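Local coordinates for extracellular protein containing a SCP domain (Bacillus anthracis, PDB 4IFA) that is of unknown function but carries a SCP (CAP-superfamily) domain and is probably secreted, with a proposed link to virulence, at residues 240-244 against 245-249; 294-297 against 298-302. One frame throughout, in Å; residues are numbered along the deposited sequence. Where two conformers were deposited one is given.

Contact 1. Residues 240-244 against 245-249; sequences LAWDQ and QTADV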
loop_
_atom_site.group_PDB
_atom_site.type_symbol
_atom_site.label_atom_id
_atom_site.label_comp_id
_atom_site.label_asym_id
_atom_site.label_seq_id
_atom_site.Cartn_x
_atom_site.Cartn_y
_atom_site.Cartn_z
ATOM N N LEU A 240 -4.992 -12.122 -10.692
ATOM C CA LEU A 240 -5.485 -11.310 -11.788
ATOM C C LEU A 240 -4.327 -10.926 -12.710
ATOM O O LEU A 240 -3.180 -10.668 -12.273
ATOM C CB LEU A 240 -6.131 -10.032 -11.236
ATOM C CG LEU A 240 -7.314 -10.215 -10.298
ATOM C CD1 LEU A 240 -7.679 -8.931 -9.559
ATOM C CD2 LEU A 240 -8.523 -10.791 -11.020
ATOM N N ALA A 241 -4.605 -10.946 -14.005
ATOM C CA ALA A 241 -3.655 -10.535 -15.044
ATOM C C ALA A 241 -3.781 -9.068 -15.322
ATOM O O ALA A 241 -4.864 -8.559 -15.406
ATOM C CB ALA A 241 -3.928 -11.314 -16.359
ATOM N N TRP A 242 -2.654 -8.375 -15.500
ATOM C CA TRP A 242 -2.647 -6.968 -15.842
ATOM C C TRP A 242 -3.213 -6.755 -17.223
ATOM O O TRP A 242 -2.869 -7.495 -18.175
ATOM C CB TRP A 242 -1.195 -6.443 -15.844
ATOM C CG TRP A 242 -1.035 -4.987 -16.230
ATOM C CD1 TRP A 242 -0.626 -4.508 -17.449
ATOM C CD2 TRP A 242 -1.348 -3.829 -15.435
ATOM N NE1 TRP A 242 -0.618 -3.134 -17.442
ATOM C CE2 TRP A 242 -1.040 -2.687 -16.221
ATOM C CE3 TRP A 242 -1.803 -3.634 -14.130
ATOM C CZ2 TRP A 242 -1.206 -1.389 -15.740
ATOM C CZ3 TRP A 242 -1.922 -2.359 -13.642
ATOM C CH2 TRP A 242 -1.661 -1.250 -14.445
ATOM N N ASP A 243 -4.085 -5.749 -17.345
ATOM C CA ASP A 243 -4.604 -5.407 -18.660
ATOM C C ASP A 243 -4.338 -3.933 -18.926
ATOM O O ASP A 243 -4.939 -3.038 -18.298
ATOM C CB ASP A 243 -6.089 -5.700 -18.800
ATOM C CG ASP A 243 -6.537 -5.582 -20.242
ATOM O OD1 ASP A 243 -6.139 -6.448 -21.089
ATOM O OD2 ASP A 243 -7.219 -4.608 -20.592
ATOM N N GLN A 244 -3.431 -3.680 -19.861
ATOM C CA GLN A 244 -3.036 -2.293 -20.111
ATOM C C GLN A 244 -4.159 -1.405 -20.672
ATOM O O GLN A 244 -4.290 -0.260 -20.278
ATOM C CB GLN A 244 -1.811 -2.213 -21.028
ATOM C CG GLN A 244 -1.269 -0.780 -21.168
ATOM C CD GLN A 244 -0.759 -0.201 -19.849
ATOM O OE1 GLN A 244 0.023 -0.830 -19.146
ATOM N NE2 GLN A 244 -1.165 1.022 -19.539
ATOM N N GLN A 245 -4.951 -1.932 -21.602
ATOM C CA GLN A 245 -6.031 -1.139 -22.185
ATOM C C GLN A 245 -7.064 -0.747 -21.109
ATOM O O GLN A 245 -7.597 0.357 -21.132
ATOM C CB GLN A 245 -6.629 -1.877 -23.379
ATOM C CG GLN A 245 -5.554 -2.284 -24.397
ATOM C CD GLN A 245 -4.893 -1.105 -25.098
ATOM O OE1 GLN A 245 -5.555 -0.332 -25.795
ATOM N NE2 GLN A 245 -3.571 -0.987 -24.950
ATOM N N THR A 246 -7.289 -1.627 -20.126
ATOM C CA THR A 246 -8.175 -1.345 -18.999
ATOM C C THR A 246 -7.540 -0.295 -18.058
ATOM O O THR A 246 -8.230 0.608 -17.562
ATOM C CB THR A 246 -8.528 -2.661 -18.210
ATOM O OG1 THR A 246 -9.202 -3.588 -19.092
ATOM C CG2 THR A 246 -9.403 -2.398 -17.015
ATOM N N ALA A 247 -6.223 -0.418 -17.824
ATOM C CA ALA A 247 -5.507 0.540 -17.018
ATOM C C ALA A 247 -5.616 1.949 -17.612
ATOM O O ALA A 247 -5.829 2.933 -16.867
ATOM C CB ALA A 247 -4.071 0.133 -16.840
ATOM N N ASP A 248 -5.498 2.059 -18.943
ATOM C CA ASP A 248 -5.654 3.368 -19.611
ATOM C C ASP A 248 -7.041 3.964 -19.368
ATOM O O ASP A 248 -7.182 5.190 -19.137
ATOM C CB ASP A 248 -5.400 3.220 -21.113
ATOM C CG ASP A 248 -3.981 2.831 -21.443
ATOM O OD1 ASP A 248 -3.075 3.027 -20.616
ATOM O OD2 ASP A 248 -3.776 2.351 -22.573
ATOM N N VAL A 249 -8.070 3.117 -19.390
ATOM C CA VAL A 249 -9.440 3.563 -19.064
ATOM C C VAL A 249 -9.512 4.064 -17.620
ATOM O O VAL A 249 -10.050 5.149 -17.366
ATOM C CB VAL A 249 -10.480 2.473 -19.321
ATOM C CG1 VAL A 249 -11.826 2.822 -18.727
ATOM C CG2 VAL A 249 -10.582 2.180 -20.851
#

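Contact 2. Residues 294-297 against 298-302; sequences QHSD and GVAAL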
loop_
_atom_site.group_PDB
_atom_site.type_symbol
_atom_site.label_atom_id
_atom_site.label_comp_id
_atom_site.label_asym_id
_atom_site.label_seq_id
_atom_site.Cartn_x
_atom_site.Cartn_y
_atom_site.Cartn_z
ATOM N N GLN A 294 -7.519 10.826 -2.199
ATOM C CA GLN A 294 -6.808 11.539 -1.128
ATOM C C GLN A 294 -5.929 10.731 -0.196
ATOM O O GLN A 294 -5.168 11.302 0.584
ATOM C CB GLN A 294 -7.715 12.503 -0.336
ATOM C CG GLN A 294 -8.509 13.477 -1.245
ATOM C CD GLN A 294 -7.611 14.261 -2.193
ATOM O OE1 GLN A 294 -6.467 14.577 -1.856
ATOM N NE2 GLN A 294 -8.144 14.632 -3.354
ATOM N N HIS A 295 -5.995 9.405 -0.303
ATOM C CA HIS A 295 -5.076 8.553 0.454
ATOM C C HIS A 295 -3.641 8.958 0.079
ATOM O O HIS A 295 -3.381 9.345 -1.071
ATOM C CB HIS A 295 -5.337 7.082 0.190
ATOM C CG HIS A 295 -6.751 6.678 0.478
ATOM N ND1 HIS A 295 -7.814 7.044 -0.334
ATOM C CD2 HIS A 295 -7.274 5.970 1.499
ATOM C CE1 HIS A 295 -8.922 6.533 0.168
ATOM N NE2 HIS A 295 -8.619 5.889 1.294
ATOM N N SER A 296 -2.705 8.775 1.006
ATOM C CA SER A 296 -1.314 9.198 0.766
ATOM C C SER A 296 -0.640 8.534 -0.403
ATOM O O SER A 296 0.129 9.176 -1.107
ATOM C CB SER A 296 -0.445 8.974 2.006
ATOM O OG SER A 296 -0.467 7.594 2.424
ATOM N N ASP A 297 -0.899 7.246 -0.588
ATOM C CA ASP A 297 -0.325 6.463 -1.656
ATOM C C ASP A 297 -1.166 5.242 -1.968
ATOM O O ASP A 297 -2.224 5.048 -1.368
ATOM C CB ASP A 297 1.165 6.136 -1.388
ATOM C CG ASP A 297 1.401 5.238 -0.139
ATOM O OD1 ASP A 297 0.427 4.644 0.374
ATOM O OD2 ASP A 297 2.582 5.123 0.251
ATOM N N GLY A 298 -0.722 4.437 -2.929
ATOM C CA GLY A 298 -1.478 3.270 -3.371
ATOM C C GLY A 298 -1.672 2.248 -2.288
ATOM O O GLY A 298 -2.758 1.640 -2.196
ATOM N N VAL A 299 -0.643 1.999 -1.485
ATOM C CA VAL A 299 -0.720 1.100 -0.330
ATOM C C VAL A 299 -1.871 1.519 0.571
ATOM O O VAL A 299 -2.705 0.692 0.956
ATOM C CB VAL A 299 0.612 1.074 0.444
ATOM C CG1 VAL A 299 0.432 0.360 1.799
ATOM C CG2 VAL A 299 1.700 0.412 -0.402
ATOM N N ALA A 300 -1.971 2.813 0.883
ATOM C CA ALA A 300 -3.032 3.306 1.744
ATOM C C ALA A 300 -4.400 3.183 1.106
ATOM O O ALA A 300 -5.391 2.758 1.759
ATOM C CB ALA A 300 -2.750 4.780 2.144
ATOM N N ALA A 301 -4.505 3.497 -0.182
ATOM C CA ALA A 301 -5.798 3.347 -0.877
ATOM C C ALA A 301 -6.276 1.922 -0.862
ATOM O O ALA A 301 -7.447 1.657 -0.582
ATOM C CB ALA A 301 -5.719 3.828 -2.336
ATOM N N LEU A 302 -5.397 0.983 -1.163
ATOM C CA LEU A 302 -5.789 -0.433 -1.208
ATOM C C LEU A 302 -6.266 -0.928 0.187
ATOM O O LEU A 302 -7.228 -1.731 0.298
ATOM C CB LEU A 302 -4.644 -1.299 -1.741
ATOM C CG LEU A 302 -4.898 -2.787 -1.817
ATOM C CD1 LEU A 302 -6.071 -3.085 -2.730
ATOM C CD2 LEU A 302 -3.628 -3.446 -2.343
#

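Contact 1. Residues 240-244 against 245-249
An Asp N-cap opens helix 244-260, where D243 closes on T246 and A247. D243 OD2 accepts from T246 N at 3.0 Å and from T246 OG1 at 2.7 Å. The two donors reach this oxygen from opposite faces of the carboxylate plane, both on its anti side. With CG anti to the backbone N (chi1 -169°), the D243 carboxylate swings beside its own carbonyl carbon and meets the first turn. Its other oxygen, OD1, forms a salt bridge with K339. A247 N donates to D243 O at 3.0 Å.

Q244 adds a second tie one turn along. Q244 NE2 donates to D248 OD1 at 3.0 Å, in the amide plane but from above the carboxylate plane. The amide and carboxylate planes are inclined by 48°. The same amide accepts from W242 NE1 through OE1 at 2.9 Å, at the edge of the indole and in its plane. The indole N-H comes from above the plane of the Q244 carbonyl. With both ends bonded, the flip of the amide is probably settled. W242 CZ2 packs 3.4 Å from A247 CB. This is a strand-to-helix junction of a CAP-type alpha/beta domain, with a classical side-chain N-cap.

Contact 2. Residues 294-297 against 298-302
G298 follows D297 directly and starts helix 298-306. Its backbone N donates to N220 OD1 of helix 210-234, so the new helix is tied to the long one at its first residue. V299 comes next. Its CB lies 3.6 Å from D297 OD1, and its side chain also packs on L227 of helix 210-234.

A300 carries the capping bond. A300 N donates to D297 OD1 at 3.1 Å with an N-H...O angle of 160°, and it meets the oxygen nearly along its C-O axis. This is the N-cap of the helix that follows strand 286-293 in the SCP domain. D297 CG sits between its backbone N and carbonyl carbon (chi1 64°), which brings the carboxylate over the first turn. Its other oxygen, OD2, forms a salt bridge with R181 and accepts from Q191 NE2. Both oxygens are therefore held, which should limit rotation of the group. A300 CB touches S296 OG at 3.6 Å. That hydroxyl has its polar partner in Q191 OE1.

At A301 the main-chain N donates to D297 O at 3.0 Å, in the carbonyl plane. H295 CG is 4.1 Å from A301 CB. A301 CA lies over one face of the H295 imidazole, displaced toward the rim of the ring and 4.0 Å from its centroid, in a CH-pi contact.

Overall arrangement
The N-terminal part comes first, with its seven-stranded antiparallel sheet. The long helix 210-234 follows and borders both sites. Contact 1 comes next, where strand 241-242 turns into helix 244-260. This strand is an outer one of the four-stranded mixed sheet. The partners of contact 1 lie in the SCP part, including K339 at the C terminus. The chain then passes through helix 273-279 and strand 286-293, the other outer strand. Contact 2 leads from there into helix 298-306. Through R181 and Y169 it ties the SCP part to the seven-stranded sheet, in the CAP-associated N-terminal range. Contacts 1 and 2 are in series and neither nest nor cross. The centres of contact 1 and contact 2 are about 19 Å apart.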